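Local atomic coordinates of N(G),N(G)-dimethylarginine dimethylaminohydrolase (PDB entry 1H70), a protein that hydrolyses N-omega-methylated arginines, inhibitors of nitric oxide synthase, to citrulline and methylamine or dimethylamine. Residues A8-R13 with K31-H36; N174-A179 with Q189-I194. The protein carries 1 engineered substitution. All blocks are in the same frame, centred on the assembly; numbering follows the deposited sequence.

Contact 1 and contact 2 lie on opposite sides of the chain's centre, their own centres about 31 Å apart and their nearest atoms about 18 Å apart, so neither touches the other. Contact 1 sets a strand end against a helix, whereas contact 2 pairs two parallel strands. Citrulline, the reaction product, is bound in the same chain: it lies about 11 Å from the side chain of P11 in contact 1 and about 13 Å from that of L177 in contact 2. Contact 1 comes closer to pocket residues, with A32 about 7 Å from I244 and R9 about 8 Å from R86, measured between side chains. Contact 2 is remote from the annotated sites.

Contact 1. Residues A8-R13 with K31-H36; sequences ARTPAR and KALEQH
P11 lays its CD methylene over one face of the H36 imidazole, 3.9 Å from the ring centroid and 19° off the ring normal, a CH-pi contact. CD sits nearest H36 CG, displaced toward the rim of the ring. Proline suits this place because its CD, bonded to the imide nitrogen, carries slightly electron-poor C-H groups, and the closed ring limits how they can move. H36 reaches across with CG anti to its backbone N (chi1 -172°), which carries the imidazole from the helix to the end of the strand. There the ring carbon H36 CE1 approaches R9 O obliquely at 3.2 Å, while H36 NE2 remains 3.5 Å from R9 O at too poor an angle for a hydrogen bond. R9 contributes its carbonyl here; its buried guanidinium bonds P54 O through NH1. A8, with only a methyl group, lets the ring lie close to the strand, its CB 4.2 Å from H36 NE2. This buried part is the tight one.

The packing is looser around L33, on the exposed side. Its CD1 branch comes within 4.1 Å of P11 CG, the two side chains crossing at about a right angle, and it touches the methyl group of T10 just as lightly.

H36, A32 and L33 belong to helix 29-43, the connection of the beta-alpha-beta unit formed with strands 5-9 and 49-53. A8 and T10 make backbone hydrogen bonds to strand 49-53, L52 of that strand touches H36, and Y241 of helix 239-242 packs against both P11 and H36.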
# COMPACT_ATOMS: atom_id res chain seq x y z
N ALA A 8 10.72 2.64 3.54
CA ALA A 8 10.56 1.18 3.54
C ALA A 8 11.21 0.64 4.81
O ALA A 8 11.92 1.40 5.50
CB ALA A 8 11.23 0.54 2.32
N ARG A 9 11.02 -0.63 5.11
CA ARG A 9 11.68 -1.18 6.32
C ARG A 9 12.12 -2.61 6.04
O ARG A 9 11.34 -3.41 5.55
CB ARG A 9 10.73 -1.15 7.50
CG ARG A 9 11.35 -1.64 8.85
CD ARG A 9 10.33 -1.85 9.95
NE ARG A 9 9.74 -0.61 10.45
CZ ARG A 9 10.34 0.26 11.25
NH1 ARG A 9 11.59 0.05 11.67
NH2 ARG A 9 9.68 1.36 11.63
N THR A 10 13.36 -2.92 6.37
CA THR A 10 13.90 -4.26 6.19
C THR A 10 13.03 -5.27 6.89
O THR A 10 12.61 -5.01 8.00
CB THR A 10 15.31 -4.25 6.84
OG1 THR A 10 16.08 -3.21 6.21
CG2 THR A 10 16.06 -5.58 6.60
N PRO A 11 12.77 -6.43 6.28
CA PRO A 11 11.95 -7.46 6.93
C PRO A 11 12.68 -8.09 8.12
O PRO A 11 13.93 -8.18 8.11
CB PRO A 11 11.71 -8.47 5.80
CG PRO A 11 12.88 -8.31 4.91
CD PRO A 11 13.24 -6.83 4.94
N ALA A 12 11.94 -8.47 9.16
CA ALA A 12 12.52 -9.09 10.35
C ALA A 12 12.56 -10.59 10.18
O ALA A 12 11.87 -11.15 9.31
CB ALA A 12 11.68 -8.75 11.56
N ARG A 13 13.33 -11.29 11.02
CA ARG A 13 13.32 -12.74 10.93
C ARG A 13 11.94 -13.25 11.28
O ARG A 13 11.50 -14.29 10.76
CB ARG A 13 14.34 -13.37 11.88
CG ARG A 13 15.80 -13.21 11.47
CD ARG A 13 16.77 -13.76 12.52
NE ARG A 13 16.70 -13.02 13.78
CZ ARG A 13 17.37 -11.89 14.00
NH1 ARG A 13 18.12 -11.38 13.04
NH2 ARG A 13 17.28 -11.25 15.16
N LYS A 31 15.03 -15.84 1.43
CA LYS A 31 14.48 -15.49 0.13
C LYS A 31 13.72 -14.14 0.20
O LYS A 31 13.81 -13.32 -0.73
CB LYS A 31 13.57 -16.62 -0.35
CG LYS A 31 13.00 -16.40 -1.73
CD LYS A 31 12.31 -17.68 -2.20
CE LYS A 31 11.62 -17.44 -3.54
NZ LYS A 31 10.59 -18.52 -3.80
N ALA A 32 13.04 -13.88 1.31
CA ALA A 32 12.29 -12.62 1.47
C ALA A 32 13.26 -11.45 1.50
O ALA A 32 12.96 -10.38 0.98
CB ALA A 32 11.48 -12.63 2.73
N LEU A 33 14.41 -11.66 2.13
CA LEU A 33 15.43 -10.61 2.19
C LEU A 33 15.89 -10.27 0.78
O LEU A 33 16.02 -9.09 0.42
CB LEU A 33 16.57 -11.11 3.07
CG LEU A 33 17.59 -10.11 3.56
CD1 LEU A 33 16.91 -9.12 4.51
CD2 LEU A 33 18.74 -10.88 4.27
N GLU A 34 16.13 -11.29 -0.03
CA GLU A 34 16.58 -11.03 -1.40
C GLU A 34 15.48 -10.31 -2.19
O GLU A 34 15.77 -9.45 -3.01
CB GLU A 34 16.98 -12.31 -2.13
CG GLU A 34 18.14 -13.07 -1.50
CD GLU A 34 19.50 -12.39 -1.70
OE1 GLU A 34 19.75 -11.81 -2.77
OE2 GLU A 34 20.32 -12.43 -0.77
N GLN A 35 14.21 -10.67 -1.97
CA GLN A 35 13.16 -9.99 -2.72
C GLN A 35 13.02 -8.52 -2.31
O GLN A 35 12.73 -7.67 -3.14
CB GLN A 35 11.83 -10.73 -2.56
CG GLN A 35 11.92 -12.17 -3.12
CD GLN A 35 10.59 -12.92 -3.13
OE1 GLN A 35 9.69 -12.63 -2.34
NE2 GLN A 35 10.49 -13.92 -4.02
N HIS A 36 13.18 -8.24 -1.01
CA HIS A 36 13.04 -6.87 -0.53
C HIS A 36 14.20 -6.04 -1.09
O HIS A 36 14.04 -4.88 -1.44
CB HIS A 36 13.00 -6.82 1.01
CG HIS A 36 12.66 -5.46 1.57
ND1 HIS A 36 11.38 -5.06 1.88
CD2 HIS A 36 13.46 -4.40 1.86
CE1 HIS A 36 11.40 -3.82 2.36
NE2 HIS A 36 12.66 -3.41 2.35

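Contact 2. Residues N174-A179 with Q189-I194; sequences NNLLAA and QDFNII
L176 and F191 form the apolar centre: L176 CD2 rests over one face of the phenyl ring, 4.2 Å from its centroid, and the two CB atoms meet at 3.9 Å. With its CG anti to the backbone N (chi1 -179°), L176 can bring this branch over the ring, and a branched leucine offers methyl hydrogens to the aromatic face. I193 shares the sheet face of L176, and its CG2 meets A178 CB at 3.7 Å, a place where the small alanine admits a beta-branched neighbour. On the face of N175 and L177, I194 packs CG2 against L177 CD2 at 3.8 Å, and its CD1 meets N175 CB at 4.0 Å. Branching at CB makes isoleucine well suited to such extended backbone.

Between the two faces, the main chains are joined by nearly straight hydrogen bonds. N192 N bonds N174 O, L176 N bonds N192 O, I194 N bonds L176 O at 2.8 Å, and A178 N bonds I194 O.

Asparagines form the polar edge, each able both to donate and to accept. N192 ND2 donates to N175 OD1 at 3.0 Å; the acceptor lies in the N192 amide plane, but the two amides are turned 76° apart. The other end of N175, ND2, bonds Y231 OH, which leaves its amide held at both ends. N174 ND2 reaches D190 O at 3.0 Å, in the carbonyl plane and on a lone pair, while N174 OD1 approaches F191 CD2 obliquely.

Bridges N175-N192, L176-I193 and L177-I194 define a parallel strand pair, linked by residues 179-191 without a helix. With antiparallel strand 168-170 on the other side of strand 175-178, this small mixed sheet is consistent with one blade of the five-bladed beta/alpha propeller known for the dimethylargininase family.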
# COMPACT_ATOMS: atom_id res chain seq x y z
N ASN A 174 -5.75 8.49 -15.06
CA ASN A 174 -7.06 7.85 -15.10
C ASN A 174 -7.02 6.34 -15.32
O ASN A 174 -8.03 5.73 -15.55
CB ASN A 174 -7.98 8.53 -16.16
CG ASN A 174 -9.44 8.43 -15.79
OD1 ASN A 174 -9.81 8.59 -14.63
ND2 ASN A 174 -10.31 8.18 -16.77
N ASN A 175 -5.84 5.72 -15.22
CA ASN A 175 -5.71 4.29 -15.47
C ASN A 175 -5.81 3.57 -14.14
O ASN A 175 -4.97 3.83 -13.28
CB ASN A 175 -4.37 3.97 -16.15
CG ASN A 175 -4.30 4.59 -17.53
OD1 ASN A 175 -5.31 4.57 -18.23
ND2 ASN A 175 -3.17 5.18 -17.92
N LEU A 176 -6.83 2.74 -13.98
CA LEU A 176 -7.08 2.03 -12.73
C LEU A 176 -7.03 0.51 -12.87
O LEU A 176 -7.80 -0.05 -13.64
CB LEU A 176 -8.47 2.43 -12.21
CG LEU A 176 -8.91 1.79 -10.86
CD1 LEU A 176 -8.02 2.31 -9.70
CD2 LEU A 176 -10.39 2.12 -10.54
N LEU A 177 -6.17 -0.17 -12.12
CA LEU A 177 -6.18 -1.64 -12.13
C LEU A 177 -7.29 -2.09 -11.18
O LEU A 177 -7.42 -1.57 -10.07
CB LEU A 177 -4.85 -2.24 -11.60
CG LEU A 177 -3.56 -1.89 -12.35
CD1 LEU A 177 -2.38 -2.64 -11.74
CD2 LEU A 177 -3.68 -2.22 -13.85
N ALA A 178 -8.12 -3.04 -11.61
CA ALA A 178 -9.19 -3.54 -10.76
C ALA A 178 -9.43 -5.03 -10.93
O ALA A 178 -9.40 -5.58 -12.04
CB ALA A 178 -10.50 -2.80 -10.98
N ALA A 179 -9.62 -5.66 -9.77
CA ALA A 179 -9.92 -7.08 -9.69
C ALA A 179 -11.13 -7.33 -8.82
O ALA A 179 -11.50 -6.53 -7.96
CB ALA A 179 -8.74 -7.86 -9.10
N GLN A 189 -16.48 3.84 -12.42
CA GLN A 189 -16.78 3.74 -13.85
C GLN A 189 -16.27 4.87 -14.76
O GLN A 189 -16.24 4.67 -15.98
CB GLN A 189 -18.27 3.45 -14.09
CG GLN A 189 -18.75 2.12 -13.52
CD GLN A 189 -17.88 0.91 -13.83
OE1 GLN A 189 -17.74 0.49 -14.99
NE2 GLN A 189 -17.28 0.32 -12.76
N ASP A 190 -15.87 6.03 -14.24
CA ASP A 190 -15.36 7.03 -15.17
C ASP A 190 -13.85 6.85 -15.34
O ASP A 190 -13.21 7.56 -16.09
CB ASP A 190 -15.80 8.45 -14.85
CG ASP A 190 -17.27 8.71 -15.23
OD1 ASP A 190 -17.89 7.93 -15.99
OD2 ASP A 190 -17.87 9.71 -14.78
N PHE A 191 -13.28 5.86 -14.65
CA PHE A 191 -11.86 5.57 -14.80
C PHE A 191 -11.69 4.65 -16.03
O PHE A 191 -12.65 4.05 -16.47
CB PHE A 191 -11.31 4.78 -13.61
CG PHE A 191 -11.16 5.57 -12.32
CD1 PHE A 191 -12.20 5.66 -11.42
CD2 PHE A 191 -9.96 6.20 -12.02
CE1 PHE A 191 -12.07 6.37 -10.24
CE2 PHE A 191 -9.82 6.91 -10.83
CZ PHE A 191 -10.88 6.99 -9.94
N ASN A 192 -10.48 4.51 -16.52
CA ASN A 192 -10.22 3.53 -17.56
C ASN A 192 -9.90 2.27 -16.77
O ASN A 192 -8.77 2.16 -16.28
CB ASN A 192 -9.03 3.92 -18.42
CG ASN A 192 -8.57 2.80 -19.34
OD1 ASN A 192 -9.37 1.98 -19.83
ND2 ASN A 192 -7.25 2.75 -19.58
N ILE A 193 -10.87 1.39 -16.59
CA ILE A 193 -10.64 0.20 -15.78
C ILE A 193 -9.91 -0.87 -16.53
O ILE A 193 -10.28 -1.25 -17.65
CB ILE A 193 -11.92 -0.37 -15.17
CG1 ILE A 193 -12.66 0.72 -14.38
CG2 ILE A 193 -11.58 -1.54 -14.27
CD1 ILE A 193 -14.12 0.34 -14.05
N ILE A 194 -8.82 -1.33 -15.91
CA ILE A 194 -8.00 -2.41 -16.44
C ILE A 194 -8.30 -3.62 -15.56
O ILE A 194 -7.82 -3.76 -14.44
CB ILE A 194 -6.52 -2.01 -16.43
CG1 ILE A 194 -6.33 -0.71 -17.23
CG2 ILE A 194 -5.67 -3.13 -16.98
CD1 ILE A 194 -5.12 0.09 -16.79